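Long-range contacts in dTDP-4-dehydrorhamnose 3,5-epimerase (PDB 2B9U), which probably catalyses the 3,5-epimerization of dTDP-4-dehydro-6-deoxy-glucose to dTDP-4-dehydro-rhamnose, on the pathway to dTDP-L-rhamnose: residues I12-P17 against N106-W111; Q46-F51 against Y130-N135; G55-L60 against I150-K155; G78-V83 against E124-I129. One frame throughout, in Å; residues are numbered along the deposited sequence.

Contact 1 (I12-P17 against N106-W111); sequences IILIKP and NHYMLW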
loop_
_atom_site.group_PDB
_atom_site.type_symbol
_atom_site.label_atom_id
_atom_site.label_comp_id
_atom_site.label_asym_id
_atom_site.label_seq_id
_atom_site.Cartn_x
_atom_site.Cartn_y
_atom_site.Cartn_z
ATOM N N ILE A 12 6.841 14.594 13.243
ATOM C CA ILE A 12 5.738 14.272 12.325
ATOM C C ILE A 12 6.052 14.953 10.994
ATOM O O ILE A 12 6.444 16.130 10.969
ATOM C CB ILE A 12 4.351 14.757 12.883
ATOM C CG1 ILE A 12 4.086 14.214 14.296
ATOM C CG2 ILE A 12 3.185 14.428 11.919
ATOM C CD1 ILE A 12 3.789 12.734 14.368
ATOM N N ILE A 13 5.892 14.209 9.896
ATOM C CA ILE A 13 6.249 14.697 8.582
ATOM C C ILE A 13 5.105 14.457 7.605
ATOM O O ILE A 13 4.535 13.365 7.559
ATOM C CB ILE A 13 7.551 14.034 8.042
ATOM C CG1 ILE A 13 8.743 14.323 8.978
ATOM C CG2 ILE A 13 7.860 14.547 6.643
ATOM C CD1 ILE A 13 10.079 13.783 8.509
ATOM N N LEU A 14 4.761 15.492 6.842
ATOM C CA LEU A 14 3.787 15.340 5.762
ATOM C C LEU A 14 4.543 15.092 4.468
ATOM O O LEU A 14 5.480 15.832 4.143
ATOM C CB LEU A 14 2.879 16.581 5.637
ATOM C CG LEU A 14 1.777 16.401 4.585
ATOM C CD1 LEU A 14 0.430 16.138 5.248
ATOM C CD2 LEU A 14 1.732 17.594 3.651
ATOM N N ILE A 15 4.154 14.038 3.750
ATOM C CA ILE A 15 4.781 13.683 2.477
ATOM C C ILE A 15 3.823 13.948 1.321
ATOM O O ILE A 15 2.651 13.539 1.355
ATOM C CB ILE A 15 5.293 12.206 2.444
ATOM C CG1 ILE A 15 6.243 11.938 3.598
ATOM C CG2 ILE A 15 6.062 11.899 1.150
ATOM C CD1 ILE A 15 5.647 11.097 4.671
ATOM N N LYS A 16 4.335 14.611 0.286
ATOM C CA LYS A 16 3.506 14.997 -0.848
ATOM C C LYS A 16 4.086 14.376 -2.097
ATOM O O LYS A 16 5.188 14.746 -2.499
ATOM C CB LYS A 16 3.492 16.512 -1.013
ATOM C CG LYS A 16 3.092 17.291 0.209
ATOM C CD LYS A 16 3.540 18.737 0.051
ATOM C CE LYS A 16 2.405 19.693 0.340
ATOM N NZ LYS A 16 2.721 21.098 -0.117
ATOM N N PRO A 17 3.363 13.406 -2.698
ATOM C CA PRO A 17 3.878 12.713 -3.880
ATOM C C PRO A 17 3.550 13.432 -5.183
ATOM O O PRO A 17 2.757 14.362 -5.193
ATOM C CB PRO A 17 3.181 11.340 -3.807
ATOM C CG PRO A 17 1.858 11.612 -3.116
ATOM C CD PRO A 17 2.040 12.896 -2.283
ATOM N N ASN A 106 -5.736 14.840 -2.492
ATOM C CA ASN A 106 -4.348 15.257 -2.299
ATOM C C ASN A 106 -3.304 14.128 -2.401
ATOM O O ASN A 106 -2.165 14.370 -2.814
ATOM C CB ASN A 106 -4.149 16.143 -1.039
ATOM C CG ASN A 106 -4.474 15.446 0.314
ATOM O OD1 ASN A 106 -4.389 14.226 0.487
ATOM N ND2 ASN A 106 -4.794 16.277 1.308
ATOM N N HIS A 107 -3.720 12.904 -2.065
ATOM C CA HIS A 107 -2.813 11.754 -1.946
ATOM C C HIS A 107 -1.629 12.022 -1.018
ATOM O O HIS A 107 -0.571 11.414 -1.167
ATOM C CB HIS A 107 -2.316 11.267 -3.321
ATOM C CG HIS A 107 -3.389 10.670 -4.169
ATOM N ND1 HIS A 107 -3.948 9.437 -3.904
ATOM C CD2 HIS A 107 -4.026 11.144 -5.261
ATOM C CE1 HIS A 107 -4.882 9.177 -4.800
ATOM N NE2 HIS A 107 -4.952 10.200 -5.632
ATOM N N TYR A 108 -1.808 12.939 -0.063
ATOM C CA TYR A 108 -0.782 13.197 0.964
ATOM C C TYR A 108 -0.709 12.077 1.997
ATOM O O TYR A 108 -1.688 11.322 2.224
ATOM C CB TYR A 108 -1.032 14.525 1.714
ATOM C CG TYR A 108 -0.960 15.810 0.893
ATOM C CD1 TYR A 108 -0.305 15.858 -0.328
ATOM C CD2 TYR A 108 -1.523 16.983 1.379
ATOM C CE1 TYR A 108 -0.235 17.041 -1.067
ATOM C CE2 TYR A 108 -1.453 18.171 0.655
ATOM C CZ TYR A 108 -0.808 18.194 -0.563
ATOM O OH TYR A 108 -0.752 19.375 -1.283
ATOM N N MET A 109 0.458 11.999 2.631
ATOM C CA MET A 109 0.780 10.974 3.611
ATOM C C MET A 109 1.316 11.657 4.854
ATOM O O MET A 109 1.901 12.724 4.763
ATOM C CB MET A 109 1.869 10.042 3.064
ATOM C CG MET A 109 1.396 9.030 2.020
ATOM S SD MET A 109 2.795 8.337 1.121
ATOM C CE MET A 109 3.062 9.632 -0.101
ATOM N N LEU A 110 1.121 11.022 6.000
ATOM C CA LEU A 110 1.692 11.464 7.268
ATOM C C LEU A 110 2.598 10.360 7.756
ATOM O O LEU A 110 2.148 9.198 7.916
ATOM C CB LEU A 110 0.599 11.613 8.319
ATOM C CG LEU A 110 0.201 12.894 9.034
ATOM C CD1 LEU A 110 -0.102 12.517 10.474
ATOM C CD2 LEU A 110 1.260 13.990 8.962
ATOM N N TRP A 111 3.856 10.719 8.015
ATOM C CA TRP A 111 4.775 9.845 8.742
ATOM C C TRP A 111 4.701 10.175 10.223
ATOM O O TRP A 111 4.868 11.344 10.639
ATOM C CB TRP A 111 6.199 9.969 8.221
ATOM C CG TRP A 111 7.285 9.591 9.238
ATOM C CD1 TRP A 111 8.136 10.450 9.883
ATOM C CD2 TRP A 111 7.624 8.269 9.702
ATOM N NE1 TRP A 111 8.977 9.750 10.719
ATOM C CE2 TRP A 111 8.677 8.412 10.637
ATOM C CE3 TRP A 111 7.127 6.981 9.433
ATOM C CZ2 TRP A 111 9.269 7.315 11.275
ATOM C CZ3 TRP A 111 7.713 5.884 10.091
ATOM C CH2 TRP A 111 8.770 6.064 10.996
#

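Contact 2 (Q46-F51 against Y130-N135); sequences QTNMSF and YFITHN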
loop_
_atom_site.group_PDB
_atom_site.type_symbol
_atom_site.label_atom_id
_atom_site.label_comp_id
_atom_site.label_asym_id
_atom_site.label_seq_id
_atom_site.Cartn_x
_atom_site.Cartn_y
_atom_site.Cartn_z
ATOM N N GLN A 46 5.473 -4.095 7.610
ATOM C CA GLN A 46 4.094 -4.583 7.612
ATOM C C GLN A 46 3.243 -3.537 6.914
ATOM O O GLN A 46 3.528 -2.358 7.024
ATOM C CB GLN A 46 3.603 -4.762 9.052
ATOM C CG GLN A 46 2.163 -5.160 9.173
ATOM C CD GLN A 46 1.819 -5.769 10.503
ATOM O OE1 GLN A 46 2.695 -6.215 11.243
ATOM N NE2 GLN A 46 0.525 -5.822 10.808
ATOM N N THR A 47 2.245 -3.975 6.155
ATOM C CA THR A 47 1.257 -3.054 5.577
ATOM C C THR A 47 -0.149 -3.525 5.943
ATOM O O THR A 47 -0.504 -4.700 5.760
ATOM C CB THR A 47 1.486 -2.869 4.055
ATOM O OG1 THR A 47 2.780 -2.296 3.862
ATOM C CG2 THR A 47 0.448 -1.937 3.404
ATOM N N ASN A 48 -0.933 -2.624 6.514
ATOM C CA ASN A 48 -2.335 -2.909 6.830
ATOM C C ASN A 48 -3.275 -2.072 5.962
ATOM O O ASN A 48 -2.849 -1.082 5.363
ATOM C CB ASN A 48 -2.628 -2.617 8.307
ATOM C CG ASN A 48 -1.941 -3.595 9.263
ATOM O OD1 ASN A 48 -1.509 -4.669 8.867
ATOM N ND2 ASN A 48 -1.875 -3.229 10.532
ATOM N N MET A 49 -4.549 -2.469 5.928
ATOM C CA MET A 49 -5.597 -1.717 5.250
ATOM C C MET A 49 -6.902 -1.781 6.016
ATOM O O MET A 49 -7.284 -2.828 6.539
ATOM C CB MET A 49 -5.816 -2.224 3.813
ATOM C CG MET A 49 -6.833 -1.386 3.007
ATOM S SD MET A 49 -7.002 -1.871 1.280
ATOM C CE MET A 49 -8.620 -2.612 1.290
ATOM N N SER A 50 -7.579 -0.640 6.098
ATOM C CA SER A 50 -8.924 -0.598 6.661
ATOM C C SER A 50 -9.857 0.116 5.718
ATOM O O SER A 50 -9.436 1.012 4.973
ATOM C CB SER A 50 -8.946 0.076 8.034
ATOM O OG SER A 50 -8.600 1.448 7.962
ATOM N N PHE A 51 -11.122 -0.298 5.743
ATOM C CA PHE A 51 -12.185 0.460 5.131
ATOM C C PHE A 51 -13.092 0.967 6.255
ATOM O O PHE A 51 -13.513 0.203 7.114
ATOM C CB PHE A 51 -12.976 -0.392 4.142
ATOM C CG PHE A 51 -14.282 0.230 3.734
ATOM C CD1 PHE A 51 -14.299 1.389 2.935
ATOM C CD2 PHE A 51 -15.488 -0.312 4.159
ATOM C CE1 PHE A 51 -15.505 1.984 2.567
ATOM C CE2 PHE A 51 -16.690 0.276 3.791
ATOM C CZ PHE A 51 -16.699 1.427 2.990
ATOM N N TYR A 130 -1.898 1.601 5.928
ATOM C CA TYR A 130 -0.897 1.895 6.954
ATOM C C TYR A 130 0.416 1.210 6.577
ATOM O O TYR A 130 0.476 -0.028 6.548
ATOM C CB TYR A 130 -1.355 1.361 8.325
ATOM C CG TYR A 130 -2.812 1.554 8.731
ATOM C CD1 TYR A 130 -3.855 0.905 8.060
ATOM C CD2 TYR A 130 -3.140 2.337 9.842
ATOM C CE1 TYR A 130 -5.188 1.055 8.472
ATOM C CE2 TYR A 130 -4.470 2.493 10.266
ATOM C CZ TYR A 130 -5.485 1.852 9.571
ATOM O OH TYR A 130 -6.791 1.997 9.986
ATOM N N PHE A 131 1.460 1.976 6.276
ATOM C CA PHE A 131 2.775 1.374 6.087
ATOM C C PHE A 131 3.471 1.403 7.432
ATOM O O PHE A 131 3.685 2.486 8.003
ATOM C CB PHE A 131 3.599 2.097 5.027
ATOM C CG PHE A 131 2.912 2.215 3.701
ATOM C CD1 PHE A 131 2.859 1.131 2.831
ATOM C CD2 PHE A 131 2.326 3.418 3.315
ATOM C CE1 PHE A 131 2.220 1.248 1.589
ATOM C CE2 PHE A 131 1.681 3.542 2.091
ATOM C CZ PHE A 131 1.635 2.454 1.223
ATOM N N ILE A 132 3.780 0.220 7.958
ATOM C CA ILE A 132 4.238 0.087 9.356
ATOM C C ILE A 132 5.728 -0.219 9.403
ATOM O O ILE A 132 6.224 -1.113 8.690
ATOM C CB ILE A 132 3.370 -0.954 10.154
ATOM C CG1 ILE A 132 1.950 -0.425 10.320
ATOM C CG2 ILE A 132 3.940 -1.272 11.569
ATOM C CD1 ILE A 132 0.919 -1.511 10.489
ATOM N N THR A 133 6.450 0.565 10.204
ATOM C CA THR A 133 7.897 0.415 10.347
ATOM C C THR A 133 8.213 -0.033 11.768
ATOM O O THR A 133 7.328 -0.037 12.637
ATOM C CB THR A 133 8.661 1.731 10.022
ATOM O OG1 THR A 133 8.469 2.672 11.084
ATOM C CG2 THR A 133 8.190 2.355 8.679
ATOM N N HIS A 134 9.461 -0.445 11.981
ATOM C CA HIS A 134 10.029 -0.801 13.303
ATOM C C HIS A 134 9.691 -2.201 13.796
ATOM O O HIS A 134 10.585 -3.040 13.952
ATOM C CB HIS A 134 9.690 0.245 14.386
ATOM C CG HIS A 134 10.418 1.539 14.227
ATOM N ND1 HIS A 134 10.132 2.430 13.217
ATOM C CD2 HIS A 134 11.413 2.102 14.959
ATOM C CE1 HIS A 134 10.914 3.492 13.333
ATOM N NE2 HIS A 134 11.705 3.314 14.378
ATOM N N ASN A 135 8.413 -2.453 14.038
ATOM C CA ASN A 135 7.954 -3.711 14.613
ATOM C C ASN A 135 6.578 -4.097 14.142
ATOM O O ASN A 135 5.716 -3.241 13.960
ATOM C CB ASN A 135 7.939 -3.624 16.132
ATOM C CG ASN A 135 9.323 -3.654 16.711
ATOM O OD1 ASN A 135 10.058 -4.632 16.538
ATOM N ND2 ASN A 135 9.709 -2.569 17.362
#

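Contact 3 (G55-L60 against I150-K155); sequences GVVRGL and IDWPIK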
loop_
_atom_site.group_PDB
_atom_site.type_symbol
_atom_site.label_atom_id
_atom_site.label_comp_id
_atom_site.label_asym_id
_atom_site.label_seq_id
_atom_site.Cartn_x
_atom_site.Cartn_y
_atom_site.Cartn_z
ATOM N N GLY A 55 -17.850 8.714 9.488
ATOM C CA GLY A 55 -18.081 8.943 10.904
ATOM C C GLY A 55 -17.330 7.996 11.814
ATOM O O GLY A 55 -17.266 8.217 13.034
ATOM N N VAL A 56 -16.775 6.934 11.232
ATOM C CA VAL A 56 -16.010 5.958 12.004
ATOM C C VAL A 56 -14.807 6.652 12.637
ATOM O O VAL A 56 -14.161 7.475 11.992
ATOM C CB VAL A 56 -15.586 4.731 11.125
ATOM C CG1 VAL A 56 -14.407 3.981 11.730
ATOM C CG2 VAL A 56 -16.780 3.803 10.916
ATOM N N VAL A 57 -14.544 6.335 13.904
ATOM C CA VAL A 57 -13.315 6.725 14.573
ATOM C C VAL A 57 -12.542 5.465 14.931
ATOM O O VAL A 57 -13.122 4.514 15.462
ATOM C CB VAL A 57 -13.614 7.527 15.867
ATOM C CG1 VAL A 57 -12.325 7.803 16.645
ATOM C CG2 VAL A 57 -14.358 8.822 15.547
ATOM N N ARG A 58 -11.247 5.448 14.604
ATOM C CA ARG A 58 -10.337 4.396 15.014
ATOM C C ARG A 58 -9.172 5.086 15.712
ATOM O O ARG A 58 -8.602 6.020 15.155
ATOM C CB ARG A 58 -9.802 3.616 13.807
ATOM C CG ARG A 58 -10.860 2.849 13.030
ATOM C CD ARG A 58 -10.269 2.186 11.790
ATOM N NE ARG A 58 -11.303 1.694 10.889
ATOM C CZ ARG A 58 -11.713 0.428 10.814
ATOM N NH1 ARG A 58 -11.176 -0.500 11.594
ATOM N NH2 ARG A 58 -12.654 0.092 9.945
ATOM N N GLY A 59 -8.826 4.628 16.917
ATOM C CA GLY A 59 -7.685 5.178 17.655
ATOM C C GLY A 59 -7.950 5.310 19.151
ATOM O O GLY A 59 -9.016 4.936 19.625
ATOM N N LEU A 60 -6.998 5.857 19.903
ATOM C CA LEU A 60 -5.716 6.330 19.374
ATOM C C LEU A 60 -4.646 5.306 19.779
ATOM O O LEU A 60 -4.328 5.160 20.966
ATOM C CB LEU A 60 -5.398 7.739 19.909
ATOM C CG LEU A 60 -6.515 8.801 19.899
ATOM C CD1 LEU A 60 -6.088 10.122 20.566
ATOM C CD2 LEU A 60 -6.997 9.070 18.497
ATOM N N ILE A 150 -9.749 14.154 21.532
ATOM C CA ILE A 150 -9.780 14.954 20.329
ATOM C C ILE A 150 -11.204 15.382 20.062
ATOM O O ILE A 150 -12.151 14.644 20.346
ATOM C CB ILE A 150 -9.233 14.123 19.117
ATOM C CG1 ILE A 150 -7.750 13.744 19.330
ATOM C CG2 ILE A 150 -9.450 14.839 17.788
ATOM C CD1 ILE A 150 -6.767 14.935 19.376
ATOM N N ASP A 151 -11.351 16.578 19.500
ATOM C CA ASP A 151 -12.642 17.085 19.074
ATOM C C ASP A 151 -12.788 16.748 17.586
ATOM O O ASP A 151 -12.122 17.327 16.737
ATOM C CB ASP A 151 -12.697 18.603 19.351
ATOM C CG ASP A 151 -14.052 19.222 19.052
ATOM O OD1 ASP A 151 -15.066 18.503 18.974
ATOM O OD2 ASP A 151 -14.102 20.454 18.894
ATOM N N TRP A 152 -13.629 15.758 17.295
ATOM C CA TRP A 152 -13.844 15.226 15.951
ATOM C C TRP A 152 -15.017 15.955 15.302
ATOM O O TRP A 152 -15.968 16.308 16.000
ATOM C CB TRP A 152 -14.156 13.727 16.034
ATOM C CG TRP A 152 -13.045 12.896 16.673
ATOM C CD1 TRP A 152 -13.050 12.335 17.920
ATOM C CD2 TRP A 152 -11.786 12.555 16.088
ATOM N NE1 TRP A 152 -11.874 11.672 18.149
ATOM C CE2 TRP A 152 -11.079 11.779 17.038
ATOM C CE3 TRP A 152 -11.186 12.820 14.849
ATOM C CZ2 TRP A 152 -9.803 11.263 16.787
ATOM C CZ3 TRP A 152 -9.915 12.308 14.603
ATOM C CH2 TRP A 152 -9.236 11.544 15.572
ATOM N N PRO A 153 -14.958 16.184 13.972
ATOM C CA PRO A 153 -16.019 16.982 13.316
ATOM C C PRO A 153 -17.374 16.288 13.095
ATOM O O PRO A 153 -18.411 16.960 13.081
ATOM C CB PRO A 153 -15.385 17.393 11.979
ATOM C CG PRO A 153 -14.357 16.345 11.706
ATOM C CD PRO A 153 -13.906 15.765 13.028
ATOM N N ILE A 154 -17.384 14.969 12.930
ATOM C CA ILE A 154 -18.637 14.250 12.673
ATOM C C ILE A 154 -19.224 13.728 13.978
ATOM O O ILE A 154 -18.527 13.101 14.791
ATOM C CB ILE A 154 -18.474 13.149 11.601
ATOM C CG1 ILE A 154 -18.114 13.787 10.254
ATOM C CG2 ILE A 154 -19.754 12.302 11.465
ATOM C CD1 ILE A 154 -17.560 12.816 9.241
ATOM N N LYS A 155 -20.514 14.012 14.149
ATOM C CA LYS A 155 -21.273 13.780 15.363
ATOM C C LYS A 155 -21.686 12.314 15.478
ATOM O O LYS A 155 -21.681 11.737 16.572
ATOM C CB LYS A 155 -22.524 14.674 15.312
ATOM C CG LYS A 155 -23.319 14.825 16.599
ATOM C CD LYS A 155 -24.293 16.013 16.447
ATOM C CE LYS A 155 -23.544 17.378 16.539
ATOM N NZ LYS A 155 -23.896 18.353 15.438
#

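Contact 4 (G78-V83 against E124-I129); sequences GRILDV and EDSIVI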
loop_
_atom_site.group_PDB
_atom_site.type_symbol
_atom_site.label_atom_id
_atom_site.label_comp_id
_atom_site.label_asym_id
_atom_site.label_seq_id
_atom_site.Cartn_x
_atom_site.Cartn_y
_atom_site.Cartn_z
ATOM N N GLY A 78 -11.465 8.285 -0.373
ATOM C CA GLY A 78 -12.137 9.006 0.709
ATOM C C GLY A 78 -11.321 10.140 1.316
ATOM O O GLY A 78 -10.400 10.691 0.677
ATOM N N ARG A 79 -11.648 10.450 2.567
ATOM C CA ARG A 79 -11.157 11.631 3.274
ATOM C C ARG A 79 -11.132 11.272 4.741
ATOM O O ARG A 79 -12.153 10.824 5.290
ATOM C CB ARG A 79 -12.137 12.809 3.134
ATOM C CG ARG A 79 -12.260 13.487 1.787
ATOM C CD ARG A 79 -13.283 14.642 1.882
ATOM N NE ARG A 79 -12.866 15.719 2.796
ATOM C CZ ARG A 79 -13.683 16.477 3.538
ATOM N NH1 ARG A 79 -15.000 16.277 3.542
ATOM N NH2 ARG A 79 -13.166 17.429 4.316
ATOM N N ILE A 80 -9.987 11.463 5.391
ATOM C CA ILE A 80 -9.922 11.269 6.840
ATOM C C ILE A 80 -9.320 12.501 7.531
ATOM O O ILE A 80 -8.554 13.243 6.919
ATOM C CB ILE A 80 -9.117 9.990 7.238
ATOM C CG1 ILE A 80 -7.604 10.198 7.008
ATOM C CG2 ILE A 80 -9.663 8.761 6.515
ATOM C CD1 ILE A 80 -6.715 9.109 7.640
ATOM N N LEU A 81 -9.683 12.718 8.792
ATOM C CA LEU A 81 -8.957 13.657 9.628
ATOM C C LEU A 81 -8.044 12.794 10.468
ATOM O O LEU A 81 -8.498 12.092 11.353
ATOM C CB LEU A 81 -9.888 14.480 10.534
ATOM C CG LEU A 81 -9.178 15.448 11.513
ATOM C CD1 LEU A 81 -8.347 16.500 10.758
ATOM C CD2 LEU A 81 -10.190 16.112 12.456
ATOM N N ASP A 82 -6.759 12.855 10.169
ATOM C CA ASP A 82 -5.770 12.019 10.800
ATOM C C ASP A 82 -5.071 12.758 11.938
ATOM O O ASP A 82 -4.756 13.944 11.811
ATOM C CB ASP A 82 -4.744 11.598 9.766
ATOM C CG ASP A 82 -4.014 10.375 10.178
ATOM O OD1 ASP A 82 -4.694 9.359 10.409
ATOM O OD2 ASP A 82 -2.780 10.443 10.301
ATOM N N VAL A 83 -4.845 12.061 13.049
ATOM C CA VAL A 83 -4.288 12.690 14.249
ATOM C C VAL A 83 -3.150 11.845 14.830
ATOM O O VAL A 83 -3.216 10.608 14.814
ATOM C CB VAL A 83 -5.378 12.900 15.342
ATOM C CG1 VAL A 83 -4.806 13.612 16.548
ATOM C CG2 VAL A 83 -6.572 13.669 14.788
ATOM N N GLU A 124 -15.551 10.721 4.917
ATOM C CA GLU A 124 -16.321 10.043 3.901
ATOM C C GLU A 124 -15.976 8.585 4.152
ATOM O O GLU A 124 -15.051 8.288 4.926
ATOM C CB GLU A 124 -15.789 10.397 2.496
ATOM C CG GLU A 124 -16.061 11.789 1.983
ATOM C CD GLU A 124 -15.444 12.041 0.597
ATOM O OE1 GLU A 124 -15.146 11.072 -0.158
ATOM O OE2 GLU A 124 -15.246 13.232 0.262
ATOM N N ASP A 125 -16.677 7.687 3.471
ATOM C CA ASP A 125 -16.275 6.280 3.370
ATOM C C ASP A 125 -14.863 6.284 2.827
ATOM O O ASP A 125 -14.625 6.865 1.763
ATOM C CB ASP A 125 -17.181 5.521 2.393
ATOM C CG ASP A 125 -18.513 5.099 3.006
ATOM O OD1 ASP A 125 -18.859 5.552 4.117
ATOM O OD2 ASP A 125 -19.219 4.294 2.355
ATOM N N SER A 126 -13.934 5.667 3.561
ATOM C CA SER A 126 -12.494 5.780 3.275
ATOM C C SER A 126 -11.699 4.477 3.370
ATOM O O SER A 126 -11.921 3.658 4.273
ATOM C CB SER A 126 -11.825 6.768 4.239
ATOM O OG SER A 126 -12.365 8.057 4.109
ATOM N N ILE A 127 -10.757 4.335 2.445
ATOM C CA ILE A 127 -9.727 3.308 2.506
ATOM C C ILE A 127 -8.433 3.936 2.975
ATOM O O ILE A 127 -7.881 4.864 2.334
ATOM C CB ILE A 127 -9.497 2.624 1.138
ATOM C CG1 ILE A 127 -10.772 1.906 0.679
ATOM C CG2 ILE A 127 -8.336 1.629 1.214
ATOM C CD1 ILE A 127 -10.837 1.702 -0.817
ATOM N N VAL A 128 -7.951 3.413 4.090
ATOM C CA VAL A 128 -6.698 3.839 4.663
ATOM C C VAL A 128 -5.711 2.682 4.545
ATOM O O VAL A 128 -6.060 1.523 4.821
ATOM C CB VAL A 128 -6.911 4.300 6.141
ATOM C CG1 VAL A 128 -5.610 4.668 6.833
ATOM C CG2 VAL A 128 -7.867 5.470 6.172
ATOM N N ILE A 129 -4.505 3.012 4.098
ATOM C CA ILE A 129 -3.355 2.111 4.073
ATOM C C ILE A 129 -2.381 2.561 5.146
ATOM O O ILE A 129 -2.078 3.755 5.275
ATOM C CB ILE A 129 -2.631 2.130 2.695
ATOM C CG1 ILE A 129 -3.633 1.913 1.559
ATOM C CG2 ILE A 129 -1.461 1.114 2.655
ATOM C CD1 ILE A 129 -3.849 0.511 1.110
HETATM O O HOH W 1 -16.698 15.303 1.675
#

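Contact 1 (I12-P17 against N106-W111)
I13 and I15 pair with W111 and M109 as antiparallel hydrogen-bonded pairs, the short strand axes 4.6 Å apart at closest and 149° between their directions, with L14 and L110 forming the non-hydrogen-bonded pair between them. Four backbone bonds carry the ladder; two of them, W111 N to I13 O and I15 N to M109 O, are 2.8 Å long. The side chains of I13, I15, M109 and W111 share one face of the sheet. There I13 comes to the edge of the indole, its CG1 4.0 Å from W111 CD1. The CD1 branch of I15 reaches W111 CB at 3.8 Å, because CG1 stands beside the backbone N (chi1 -55°), while CG2 turns to the methyl of M109. M109 CE, swung aside by the bend at chi3, also meets P17 CG at 3.8 Å. L14 and L110 hold the other face, and I12 CG2 packs on L110 CD2 at 3.6 Å. Beyond the ladder, K16 and Y108 run side by side in the same direction, and K16 CG sits over the phenol ring, 4.0 Å from its centroid and 29° off the normal, a CH-pi contact. L14 CD2 lies over the same face, whereas P17 CD stands at the ring edge. An Asx turn, in which N106 OD1 accepts from Y108 N, shapes the approach to strand 109-112. The ammonium of K16 pairs with E6. Strand 3-9 flanks strand 12-22, L110 bonds through its backbone to I73 of strand 70-75, and L102 of strand 97-103 packs on L14, Y108 and L110.

Contact 2 (Q46-F51 against Y130-N135)
Q46 and N48 face I132 and Y130 as antiparallel hydrogen-bonded pairs, with T47 and F131 the non-hydrogen-bonded pair between them; the short strand axes approach to 4.8 Å at 152°. The straightest of the four backbone bonds runs from Y130 N to N48 O, 173° at the hydrogen. Y130 lies along strand 44-52, since CG stands beside its own backbone N (chi1 -42°) and directs the ring toward S50. N48 O and S50 N lie in plane at its edge, N48 CB is 3.7 Å from Y130 CD1, and Y130 OH meets S50 OG in a 2.8 Å hydrogen bond. A phenylalanine here would probably keep the edge packing but leave S50 OG without this partner. On the same face I132 CD1 reaches the amide of N48, 3.3 Å from ND2, and Q46 lies alongside I132. The extended Q46 side chain gives an almost straight bond, 3.0 Å, from NE2 to N48 OD1, in its own amide plane, while OE1 accepts from the backbone N of Y137, predicted to stack on the substrate's thymidine ring. On the opposite face T47 OG1, buried without a polar partner, lies 3.6 Å from F131 CD1. F131 bonds through its backbone to I72 of strand 70-75, H118 and F120 of strand 116-122 pack on Y130, and residues 46-51 pair antiparallel with a strand of the second subunit, carrying the sheet across the dimer interface.

Contact 3 (G55-L60 against I150-K155)
The indole of W152 is sandwiched between aliphatic groups: V57 CG1 lies 4.0 Å above one face, offset toward the rim, and I150 CG2 lies 3.5 Å above the opposite face, over its centre. L60 CD2 comes in plane at the edge, 4.0 Å from W152 CZ2, as the two side chains slide past each other in opposite directions. Two faces and one edge are thus met by carbon, while the ring's NE1 donates to Y147 O. V57 reaches the indole through CG1, which stands opposite the backbone N (chi1 174°). L60 divides its branches, CD1 turning to I150 CG1 at 4.2 Å. At the other end of the contact I154 CG2 rests on G55 CA at 3.8 Å; a side chain on G55 would be tight against this methyl, and the backbone there (phi 94°) already disfavours a beta carbon. The two segments run in nearly opposed directions, 165° apart, yet their facing alpha carbons are 5.6 Å apart at G55 and I154 and much farther beyond, too wide for a ladder along V57-L60. Q121 bonds to both G55 O and I154 N. The arrangement is that of an irregular C-terminal segment laid across one sheet of a cupin-type jelly roll, with W152 packed between I150 and V57 of strand 57-63.

Contact 4 (G78-V83 against E124-I129)
G78 opens the contact by lying against residues 124-126: its CA is 3.4 Å from D125 O and 3.5 Å from S126 OG, and a beta carbon would clash with both oxygens. R79 follows with its backbone N donating to S126 OG at 2.9 Å, bent to 143° at the hydrogen, while its carbonyl receives a weak bond from E124 N. The R79 side chain crosses E124 obliquely, guanidinium and carboxylate planes 66° apart. R79 NE is 4.3 Å from E124 OE2, beyond a salt bridge, and a water accepting from NH1 and donating to OE2 joins the two. NE has its salt bridge with E101. I80 then packs by CG2 on V128 CG2 at 3.8 Å, the side chains nearly perpendicular; the same methyl touches S126 CB. S126 OG stands beside its own backbone N (chi1 -61°), where it accepts from R79 N and donates to E124 O. With an alanine here, R79 N and E124 O would probably lose the hydroxyl they share, and the join between the two strand starts would slacken. Chemically, a buried serine satisfies two backbone groups, aliphatic packing lies on one side of it, and the charged pair on its other side is coupled largely through water and so probably weakly.

From the N terminus, strand 12-22 waits for residues 106-111 to close contact 1. Before that, residues 46-51 and 55-60 begin loops closed by 130-135 and 150-155, so contacts 1, 2 and 3 cross one another. Contact 4, joining 78-83 to 124-129, nests inside the loops of both contacts 2 and 3 and crosses contact 1. Contacts 1 and 2 are ladders in the larger antiparallel sheet, touching where W111 CH2 meets T133 OG1. Contact 4 links that sheet to the five-stranded one, and shares strand 126-133 with contact 2. Contact 3 ties the C-terminal loop to the five-stranded sheet, with W152 and I150 packing on V83.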